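PDB 1D02: type II restriction enzyme MunI from Mycoplasma, which cuts double-stranded DNA as a homodimer, recognising the sequence 5'-CAATTG-3' and cleaving after its first C. Local coordinates for residues 31-34 with 35-38; 70-73 with 74-77; 85-89 with 90-94; 191-195 with 196-200. The protein carries 1 engineered substitution. All blocks are in the same frame, centred on the assembly; numbering follows the deposited sequence.

How the contacts relate
Three of the four contacts share one hydrophobic core, while the other lies apart at the DNA. Contacts 1, 3 and 4 have centres 13 to 14 Å from one another and meet through Ile86: its CG2 touches Phe35 CZ at 3.6 Å and Phe193 CZ at 3.7 Å. The two phenylalanines also meet directly, so the end of helix 27-34, the hairpin of strands 84-88 and 93-101, and helix 186-197 close on a single patch. Contact 2 has its centre about 30 Å from that of contact 3 and 39 Å from those of contacts 1 and 4. Its nearest atom is about 4 Å from the bound nucleic acid, against 12 to 17 Å for the others.

Contact 1: 31-34 with 35-38; sequences FNAV and FEGT
Phe31 and Phe35, one helical turn apart, both swing CG to the side of the backbone N (chi1 -87° and -71°), and with this spacing the like torsions set the side chains alongside each other, pointing the same way. They sit at the C-terminal end of helix 27-34, where the chain leaves the helix and enters a type II beta turn, Phe35 to Thr38, ahead of strand 40-44. The rings are neither stacked nor edge-to-face: their planes are inclined at 43°, and the closest touch is Phe31 CD2 to Phe35 CZ at 3.5 Å. Phe31 CB lies over one face of the Phe35 ring, and Val34 CG1 comes in obliquely against Phe35 CD2 at 3.6 Å. Beyond the pair, Phe31 packs on Leu189 and Val190 of helix 186-197, whereas the Phe35 ring meets that of Tyr40, and both rings touch Ile86 of strand 84-88, so the pair lies between the helix end and the sheet.

The backbone shows the helix coming to an end. Phe35 N still donates to Phe31 O at 2.9 Å, a bent i to i+4 bond, but the next amide, Glu36 N, closes a shorter loop onto Ala33 O at 3.1 Å. Gly37 then takes a positive phi at the third position of the turn, as expected of type II. Inside the turn Phe35 O is gripped twice by one residue, from the same face of its carbonyl plane: Thr38 N reaches it at 2.9 Å, and Thr38 OG1 donates to it at 2.8 Å.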
loop_
_atom_site.group_PDB
_atom_site.type_symbol
_atom_site.label_atom_id
_atom_site.label_comp_id
_atom_site.label_asym_id
_atom_site.label_seq_id
_atom_site.Cartn_x
_atom_site.Cartn_y
_atom_site.Cartn_z
ATOM N N PHE D 31 19.333 -11.057 13.532
ATOM C CA PHE D 31 20.206 -10.019 13.001
ATOM C C PHE D 31 21.165 -9.471 14.052
ATOM O O PHE D 31 22.297 -9.115 13.713
ATOM C CB PHE D 31 19.394 -8.883 12.354
ATOM C CG PHE D 31 19.063 -9.146 10.909
ATOM C CD1 PHE D 31 17.756 -9.420 10.505
ATOM C CD2 PHE D 31 20.081 -9.162 9.947
ATOM C CE1 PHE D 31 17.477 -9.699 9.178
ATOM C CE2 PHE D 31 19.798 -9.447 8.611
ATOM C CZ PHE D 31 18.493 -9.713 8.230
ATOM N N ASN D 32 20.732 -9.383 15.312
ATOM C CA ASN D 32 21.641 -8.902 16.355
ATOM C C ASN D 32 22.829 -9.853 16.447
ATOM O O ASN D 32 23.974 -9.418 16.602
ATOM C CB ASN D 32 20.930 -8.833 17.713
ATOM C CG ASN D 32 20.037 -7.623 17.836
ATOM O OD1 ASN D 32 19.038 -7.631 18.577
ATOM N ND2 ASN D 32 20.405 -6.554 17.150
ATOM N N ALA D 33 22.580 -11.150 16.341
ATOM C CA ALA D 33 23.699 -12.085 16.424
ATOM C C ALA D 33 24.635 -11.951 15.230
ATOM O O ALA D 33 25.859 -11.858 15.384
ATOM C CB ALA D 33 23.190 -13.538 16.516
ATOM N N VAL D 34 24.057 -11.943 14.037
ATOM C CA VAL D 34 24.856 -11.891 12.821
ATOM C C VAL D 34 25.592 -10.561 12.621
ATOM O O VAL D 34 26.565 -10.464 11.834
ATOM C CB VAL D 34 23.978 -12.300 11.591
ATOM C CG1 VAL D 34 23.331 -11.082 10.890
ATOM C CG2 VAL D 34 24.836 -13.087 10.634
ATOM N N PHE D 35 25.159 -9.538 13.339
ATOM C CA PHE D 35 25.835 -8.247 13.243
ATOM C C PHE D 35 26.892 -8.037 14.324
ATOM O O PHE D 35 27.571 -6.997 14.336
ATOM C CB PHE D 35 24.822 -7.091 13.307
ATOM C CG PHE D 35 23.955 -6.953 12.072
ATOM C CD1 PHE D 35 22.814 -6.128 12.108
ATOM C CD2 PHE D 35 24.282 -7.589 10.874
ATOM C CE1 PHE D 35 22.031 -5.947 10.973
ATOM C CE2 PHE D 35 23.504 -7.411 9.735
ATOM C CZ PHE D 35 22.368 -6.581 9.789
ATOM N N GLU D 36 27.056 -8.998 15.232
ATOM C CA GLU D 36 28.035 -8.831 16.320
ATOM C C GLU D 36 29.437 -8.537 15.824
ATOM O O GLU D 36 29.987 -9.279 15.021
ATOM C CB GLU D 36 28.097 -10.074 17.219
ATOM C CG GLU D 36 26.861 -10.238 18.093
ATOM C CD GLU D 36 26.894 -11.513 18.921
ATOM O OE1 GLU D 36 25.808 -11.959 19.358
ATOM O OE2 GLU D 36 27.995 -12.076 19.155
ATOM N N GLY D 37 30.008 -7.437 16.306
ATOM C CA GLY D 37 31.361 -7.091 15.902
ATOM C C GLY D 37 31.490 -6.501 14.518
ATOM O O GLY D 37 32.611 -6.235 14.072
ATOM N N THR D 38 30.372 -6.281 13.827
ATOM C CA THR D 38 30.438 -5.700 12.487
ATOM C C THR D 38 30.038 -4.227 12.526
ATOM O O THR D 38 29.704 -3.669 13.582
ATOM C CB THR D 38 29.477 -6.405 11.493
ATOM O OG1 THR D 38 28.131 -5.980 11.762
ATOM C CG2 THR D 38 29.550 -7.951 11.639
#

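Contact 2: 70-73 with 74-77; sequences LIDL and STTQ
Ile71 and Asp72 arrive extended, and the chain then coils into a short 3-10 turn at Leu73 and Ser74 before straightening again from Thr76 onward. Two successive i to i+3 bonds mark the coil: Thr75 N donates to Asp72 O at 3.3 Å, and Thr76 N to Leu73 O at 3.2 Å, the latter weak.

The side chain of Asp72 closes an Asx turn at the start of the coil. CG stands opposite the backbone N (chi1 -178°), which carries the carboxylate forward to Ser74, where OD1 accepts two bonds from one face of its plane. Ser74 OG donates to Asp72 OD1 at 2.7 Å on the syn side, while Ser74 N approaches the same Asp72 OD1 at 3.0 Å from above the plane. The carbonyl of the same aspartate is also doubly used: Thr76 OG1 donates to Asp72 O at 2.7 Å, from the face opposite to Thr75 N. A water joins Asp72 OD2 to Thr75 OG1, and another donates to both Leu73 O and Thr76 O, bridging the coil to the extended chain that follows.

Leu73 packs on Trp78 and on Arg164 of the second subunit, which places the turn beside the dimer partner as well as close to the DNA. With two donors on OD1 and a water on OD2, the negative charge of Asp72 is probably well stabilised; on a largely exposed loop, the shape is held chiefly by polar bonds rather than by a hydrophobic core.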
loop_
_atom_site.group_PDB
_atom_site.type_symbol
_atom_site.label_atom_id
_atom_site.label_comp_id
_atom_site.label_asym_id
_atom_site.label_seq_id
_atom_site.Cartn_x
_atom_site.Cartn_y
_atom_site.Cartn_z
ATOM N N LEU D 70 -6.365 22.698 18.682
ATOM C CA LEU D 70 -5.646 23.828 19.238
ATOM C C LEU D 70 -4.274 23.424 19.769
ATOM O O LEU D 70 -4.011 23.481 20.988
ATOM C CB LEU D 70 -6.499 24.443 20.356
ATOM C CG LEU D 70 -7.816 25.037 19.843
ATOM C CD1 LEU D 70 -8.805 25.210 21.003
ATOM C CD2 LEU D 70 -7.539 26.395 19.128
ATOM N N ILE D 71 -3.414 22.990 18.856
ATOM C CA ILE D 71 -2.068 22.613 19.203
ATOM C C ILE D 71 -1.132 23.275 18.212
ATOM O O ILE D 71 -1.562 23.830 17.200
ATOM C CB ILE D 71 -1.871 21.101 19.146
ATOM C CG1 ILE D 71 -2.121 20.616 17.718
ATOM C CG2 ILE D 71 -2.764 20.424 20.191
ATOM C CD1 ILE D 71 -1.938 19.109 17.539
ATOM N N ASP D 72 0.156 23.227 18.523
ATOM C CA ASP D 72 1.173 23.840 17.682
ATOM C C ASP D 72 1.726 22.800 16.716
ATOM O O ASP D 72 2.593 22.006 17.075
ATOM C CB ASP D 72 2.292 24.395 18.563
ATOM C CG ASP D 72 3.372 25.098 17.766
ATOM O OD1 ASP D 72 3.295 25.147 16.519
ATOM O OD2 ASP D 72 4.310 25.613 18.402
ATOM N N LEU D 73 1.213 22.803 15.492
ATOM C CA LEU D 73 1.655 21.819 14.511
ATOM C C LEU D 73 3.125 21.989 14.159
ATOM O O LEU D 73 3.779 21.023 13.750
ATOM C CB LEU D 73 0.791 21.896 13.233
ATOM C CG LEU D 73 -0.673 21.472 13.480
ATOM C CD1 LEU D 73 -1.491 21.617 12.197
ATOM C CD2 LEU D 73 -0.707 20.021 13.989
ATOM N N SER D 74 3.670 23.193 14.333
ATOM C CA SER D 74 5.067 23.399 13.951
ATOM C C SER D 74 6.072 22.581 14.785
ATOM O O SER D 74 7.216 22.411 14.379
ATOM C CB SER D 74 5.416 24.896 14.011
ATOM O OG SER D 74 5.664 25.314 15.343
ATOM N N THR D 75 5.651 22.074 15.940
ATOM C CA THR D 75 6.528 21.270 16.786
ATOM C C THR D 75 5.913 19.917 17.117
ATOM O O THR D 75 6.384 19.198 17.997
ATOM C CB THR D 75 6.834 21.970 18.099
ATOM O OG1 THR D 75 5.605 22.270 18.792
ATOM C CG2 THR D 75 7.615 23.258 17.818
ATOM N N THR D 76 4.859 19.577 16.396
ATOM C CA THR D 76 4.188 18.318 16.608
ATOM C C THR D 76 4.816 17.273 15.712
ATOM O O THR D 76 5.042 17.522 14.536
ATOM C CB THR D 76 2.698 18.468 16.274
ATOM O OG1 THR D 76 2.106 19.367 17.221
ATOM C CG2 THR D 76 1.982 17.117 16.327
ATOM N N GLN D 77 5.085 16.100 16.263
ATOM C CA GLN D 77 5.681 15.040 15.476
ATOM C C GLN D 77 4.725 13.881 15.225
ATOM O O GLN D 77 4.387 13.119 16.139
ATOM C CB GLN D 77 6.956 14.552 16.158
ATOM C CG GLN D 77 7.986 15.682 16.263
ATOM C CD GLN D 77 9.330 15.214 16.760
ATOM O OE1 GLN D 77 9.780 14.127 16.416
ATOM N NE2 GLN D 77 9.996 16.051 17.555
HETATM O O HOH W 1 5.104 24.673 20.718
HETATM O O HOH W 2 6.035 19.544 13.250
#

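Contact 3: 85-89 with 90-94; sequences AIENT and ETHKI
Asn88 OD1 takes two backbone amides of the turn that follows it. Glu90 N donates to Asn88 OD1 at 2.8 Å, in the carbonyl plane, and Thr91 N reaches the same oxygen at 3.2 Å from well above that plane. The side chain is set for this because CG stands opposite the backbone N (chi1 171°), bringing the amide group forward over the bend, where Asn88 and Thr91 cross at about a right angle. An Asn carboxamide gripping the backbone two residues on forms an Asx turn, and an ST turn follows directly: Thr91 OG1 accepts from Lys93 N at 3.3 Å and itself bonds to the backbone O of Leu201.

The backbone of Asn88 closes the connection: His92 N, in the loop, donates to Asn88 O at 2.7 Å, and Asn88 N donates to Lys93 O at 3.0 Å. His92, with a positive phi, lays one ring face against Thr89 O, CE1 being 3.3 Å from that oxygen. At the ring's edge ND1 makes a weak bond to Glu87 OE2, whereas OE1 of the same carboxylate is held by Tyr43 OH.

Farther from the bend Glu87 and Ile94 form a non-hydrogen-bonded pair, with Glu87 CG 3.8 Å from Ile94 CG1. Ala85 CB rests on Ile94 CG2 at 3.7 Å. Adjacent antiparallel strands 84-88 and 93-101, joined by this tight connection, make a beta hairpin in the mixed central sheet of a PDDEXK-clan nuclease.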
loop_
_atom_site.group_PDB
_atom_site.type_symbol
_atom_site.label_atom_id
_atom_site.label_comp_id
_atom_site.label_asym_id
_atom_site.label_seq_id
_atom_site.Cartn_x
_atom_site.Cartn_y
_atom_site.Cartn_z
ATOM N N ALA D 85 15.163 -1.451 11.365
ATOM C CA ALA D 85 16.006 -0.781 10.374
ATOM C C ALA D 85 17.366 -1.409 10.518
ATOM O O ALA D 85 17.743 -1.847 11.610
ATOM C CB ALA D 85 16.122 0.737 10.627
ATOM N N ILE D 86 18.101 -1.446 9.412
ATOM C CA ILE D 86 19.464 -1.961 9.428
ATOM C C ILE D 86 20.351 -0.812 8.958
ATOM O O ILE D 86 20.157 -0.284 7.856
ATOM C CB ILE D 86 19.641 -3.154 8.481
ATOM C CG1 ILE D 86 18.865 -4.341 9.036
ATOM C CG2 ILE D 86 21.134 -3.502 8.351
ATOM C CD1 ILE D 86 18.805 -5.506 8.127
ATOM N N GLU D 87 21.299 -0.410 9.803
ATOM C CA GLU D 87 22.192 0.682 9.414
ATOM C C GLU D 87 23.624 0.218 9.256
ATOM O O GLU D 87 24.106 -0.603 10.044
ATOM C CB GLU D 87 22.194 1.811 10.467
ATOM C CG GLU D 87 23.192 2.948 10.118
ATOM C CD GLU D 87 23.099 4.142 11.042
ATOM O OE1 GLU D 87 22.293 4.111 11.995
ATOM O OE2 GLU D 87 23.841 5.123 10.812
ATOM N N ASN D 88 24.292 0.725 8.223
ATOM C CA ASN D 88 25.726 0.487 8.032
ATOM C C ASN D 88 26.285 1.737 8.742
ATOM O O ASN D 88 26.133 2.857 8.231
ATOM C CB ASN D 88 26.061 0.517 6.554
ATOM C CG ASN D 88 27.562 0.502 6.295
ATOM O OD1 ASN D 88 28.357 1.001 7.108
ATOM N ND2 ASN D 88 27.946 -0.045 5.155
ATOM N N THR D 89 26.907 1.564 9.912
ATOM C CA THR D 89 27.385 2.707 10.684
ATOM C C THR D 89 28.601 3.420 10.098
ATOM O O THR D 89 28.979 4.478 10.593
ATOM C CB THR D 89 27.687 2.343 12.151
ATOM O OG1 THR D 89 28.735 1.362 12.198
ATOM C CG2 THR D 89 26.431 1.801 12.835
ATOM N N GLU D 90 29.202 2.861 9.056
ATOM C CA GLU D 90 30.343 3.524 8.430
ATOM C C GLU D 90 29.864 4.488 7.360
ATOM O O GLU D 90 30.390 5.595 7.226
ATOM C CB GLU D 90 31.293 2.517 7.801
ATOM C CG GLU D 90 32.116 1.753 8.807
ATOM C CD GLU D 90 33.169 0.891 8.147
ATOM O OE1 GLU D 90 33.904 0.208 8.892
ATOM O OE2 GLU D 90 33.261 0.901 6.893
ATOM N N THR D 91 28.854 4.077 6.610
ATOM C CA THR D 91 28.298 4.895 5.537
ATOM C C THR D 91 27.066 5.697 5.993
ATOM O O THR D 91 26.674 6.670 5.348
ATOM C CB THR D 91 27.840 4.030 4.382
ATOM O OG1 THR D 91 26.789 3.180 4.841
ATOM C CG2 THR D 91 28.974 3.173 3.839
ATOM N N HIS D 92 26.467 5.269 7.094
ATOM C CA HIS D 92 25.267 5.892 7.656
ATOM C C HIS D 92 24.031 5.706 6.762
ATOM O O HIS D 92 23.020 6.430 6.916
ATOM C CB HIS D 92 25.519 7.363 7.952
ATOM C CG HIS D 92 26.639 7.589 8.921
ATOM N ND1 HIS D 92 26.547 7.255 10.257
ATOM C CD2 HIS D 92 27.898 8.054 8.736
ATOM C CE1 HIS D 92 27.702 7.502 10.852
ATOM N NE2 HIS D 92 28.540 7.986 9.951
ATOM N N LYS D 93 24.120 4.752 5.834
ATOM C CA LYS D 93 22.980 4.419 4.978
ATOM C C LYS D 93 22.114 3.448 5.795
ATOM O O LYS D 93 22.631 2.608 6.553
ATOM C CB LYS D 93 23.425 3.773 3.661
ATOM C CG LYS D 93 24.020 4.794 2.690
ATOM C CD LYS D 93 24.298 4.205 1.316
ATOM C CE LYS D 93 24.794 5.303 0.352
ATOM N NZ LYS D 93 25.110 4.723 -0.971
ATOM N N ILE D 94 20.799 3.581 5.648
ATOM C CA ILE D 94 19.857 2.775 6.418
ATOM C C ILE D 94 18.773 2.147 5.551
ATOM O O ILE D 94 18.230 2.792 4.644
ATOM C CB ILE D 94 19.131 3.644 7.465
ATOM C CG1 ILE D 94 20.148 4.351 8.353
ATOM C CG2 ILE D 94 18.189 2.775 8.310
ATOM C CD1 ILE D 94 19.586 5.490 9.179
#

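Contact 4: 191-195 with 196-200; sequences QHFNE and KLKKY
Near its C-terminal end helix 186-197 widens into a pi-type turn, then tightens into a 3-10 segment at 198-200. The change of pitch is centred on Phe193 O, which accepts two successive amides from opposite faces of its carbonyl plane: Leu197 N at 2.9 Å, the regular alpha bond, and Lys198 N at 2.8 Å, the i to i+5 bond. At the next residue a water links Asn194 O to Lys199 N, continuing the i to i+5 spacing in place of a direct bond between these two atoms.

Two lysines lie across aromatic rings with their aliphatic parts. Lys196, extended beyond CG, crosses the His192 ring at about a right angle and sets CD over its face, 3.8 Å from the ring centroid, while Leu197 CD1 meets the same ring at its edge. Lys198 likewise places CB over one face of the Phe193 ring, 4.1 Å from the centroid, and CG is 3.7 Å from Phe193 CE2. A bend at chi3 (83°) then turns the Lys198 chain toward Asn194. The His192 ring also meets Trp149 and Phe178, anchoring this end of the helix on the sheet.

Each lysine thus divides its length: methylenes make CH-pi contacts with a buried ring, and the ammonium group is carried on to oxygen, by a hydrogen bond to the backbone O of Gly8 in Lys198 and through only a long, weak ion pair with Asp175 in Lys196.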
loop_
_atom_site.group_PDB
_atom_site.type_symbol
_atom_site.label_atom_id
_atom_site.label_comp_id
_atom_site.label_asym_id
_atom_site.label_seq_id
_atom_site.Cartn_x
_atom_site.Cartn_y
_atom_site.Cartn_z
ATOM N N GLN D 191 20.729 -14.458 4.616
ATOM C CA GLN D 191 21.299 -14.627 3.278
ATOM C C GLN D 191 20.581 -13.720 2.283
ATOM O O GLN D 191 21.210 -13.181 1.374
ATOM C CB GLN D 191 21.224 -16.084 2.812
ATOM C CG GLN D 191 22.169 -17.001 3.592
ATOM C CD GLN D 191 22.048 -18.458 3.185
ATOM O OE1 GLN D 191 20.915 -18.931 2.962
ATOM N NE2 GLN D 191 23.097 -19.146 3.119
ATOM N N HIS D 192 19.273 -13.522 2.450
ATOM C CA HIS D 192 18.561 -12.641 1.520
ATOM C C HIS D 192 19.143 -11.233 1.626
ATOM O O HIS D 192 19.469 -10.608 0.615
ATOM C CB HIS D 192 17.062 -12.607 1.829
ATOM C CG HIS D 192 16.262 -11.835 0.824
ATOM N ND1 HIS D 192 16.153 -10.460 0.851
ATOM C CD2 HIS D 192 15.590 -12.245 -0.280
ATOM C CE1 HIS D 192 15.456 -10.058 -0.199
ATOM N NE2 HIS D 192 15.107 -11.122 -0.901
ATOM N N PHE D 193 19.249 -10.724 2.848
ATOM C CA PHE D 193 19.818 -9.394 3.067
ATOM C C PHE D 193 21.263 -9.344 2.534
ATOM O O PHE D 193 21.633 -8.458 1.772
ATOM C CB PHE D 193 19.856 -9.086 4.569
ATOM C CG PHE D 193 20.688 -7.880 4.918
ATOM C CD1 PHE D 193 20.219 -6.594 4.673
ATOM C CD2 PHE D 193 21.959 -8.042 5.486
ATOM C CE1 PHE D 193 21.002 -5.473 4.992
ATOM C CE2 PHE D 193 22.749 -6.939 5.807
ATOM C CZ PHE D 193 22.269 -5.646 5.560
ATOM N N ASN D 194 22.065 -10.324 2.928
ATOM C CA ASN D 194 23.475 -10.366 2.543
ATOM C C ASN D 194 23.725 -10.338 1.037
ATOM O O ASN D 194 24.571 -9.577 0.542
ATOM C CB ASN D 194 24.112 -11.626 3.136
ATOM C CG ASN D 194 25.604 -11.627 3.031
ATOM O OD1 ASN D 194 26.199 -12.582 2.505
ATOM N ND2 ASN D 194 26.237 -10.571 3.522
ATOM N N GLU D 195 22.979 -11.156 0.315
ATOM C CA GLU D 195 23.140 -11.297 -1.126
ATOM C C GLU D 195 22.434 -10.263 -1.981
ATOM O O GLU D 195 22.919 -9.900 -3.051
ATOM C CB GLU D 195 22.663 -12.692 -1.549
ATOM C CG GLU D 195 23.553 -13.842 -1.058
ATOM C CD GLU D 195 22.857 -15.214 -1.086
ATOM O OE1 GLU D 195 21.839 -15.387 -1.799
ATOM O OE2 GLU D 195 23.343 -16.133 -0.382
ATOM N N LYS D 196 21.309 -9.751 -1.494
ATOM C CA LYS D 196 20.512 -8.833 -2.296
ATOM C C LYS D 196 20.346 -7.386 -1.876
ATOM O O LYS D 196 20.034 -6.538 -2.716
ATOM C CB LYS D 196 19.127 -9.447 -2.469
ATOM C CG LYS D 196 19.188 -10.834 -3.088
ATOM C CD LYS D 196 17.870 -11.559 -3.012
ATOM C CE LYS D 196 17.939 -12.823 -3.850
ATOM N NZ LYS D 196 16.817 -13.746 -3.539
ATOM N N LEU D 197 20.557 -7.088 -0.598
ATOM C CA LEU D 197 20.333 -5.741 -0.100
ATOM C C LEU D 197 21.516 -5.023 0.552
ATOM O O LEU D 197 21.614 -3.801 0.488
ATOM C CB LEU D 197 19.172 -5.786 0.905
ATOM C CG LEU D 197 17.874 -6.438 0.401
ATOM C CD1 LEU D 197 16.892 -6.619 1.595
ATOM C CD2 LEU D 197 17.245 -5.570 -0.672
ATOM N N LYS D 198 22.403 -5.784 1.181
ATOM C CA LYS D 198 23.540 -5.215 1.893
ATOM C C LYS D 198 24.387 -4.247 1.062
ATOM O O LYS D 198 24.814 -3.206 1.566
ATOM C CB LYS D 198 24.427 -6.340 2.445
ATOM C CG LYS D 198 25.467 -5.878 3.489
ATOM C CD LYS D 198 26.305 -7.042 4.031
ATOM C CE LYS D 198 27.464 -7.370 3.091
ATOM N NZ LYS D 198 28.193 -8.610 3.483
ATOM N N LYS D 199 24.602 -4.599 -0.198
ATOM C CA LYS D 199 25.407 -3.774 -1.090
ATOM C C LYS D 199 24.827 -2.374 -1.272
ATOM O O LYS D 199 25.551 -1.452 -1.631
ATOM C CB LYS D 199 25.548 -4.444 -2.455
ATOM C CG LYS D 199 24.243 -4.589 -3.233
ATOM C CD LYS D 199 24.486 -5.416 -4.508
ATOM C CE LYS D 199 23.199 -5.600 -5.317
ATOM N NZ LYS D 199 23.418 -6.427 -6.561
ATOM N N TYR D 200 23.527 -2.212 -1.027
ATOM C CA TYR D 200 22.924 -0.894 -1.177
ATOM C C TYR D 200 23.212 0.008 0.005
ATOM O O TYR D 200 22.892 1.198 -0.032
ATOM C CB TYR D 200 21.418 -1.017 -1.452
ATOM C CG TYR D 200 21.175 -1.548 -2.841
ATOM C CD1 TYR D 200 20.698 -2.841 -3.037
ATOM C CD2 TYR D 200 21.502 -0.780 -3.969
ATOM C CE1 TYR D 200 20.556 -3.371 -4.312
ATOM C CE2 TYR D 200 21.356 -1.304 -5.259
ATOM C CZ TYR D 200 20.885 -2.594 -5.420
ATOM O OH TYR D 200 20.737 -3.124 -6.669
HETATM O O HOH W 3 24.479 -7.421 -1.174
#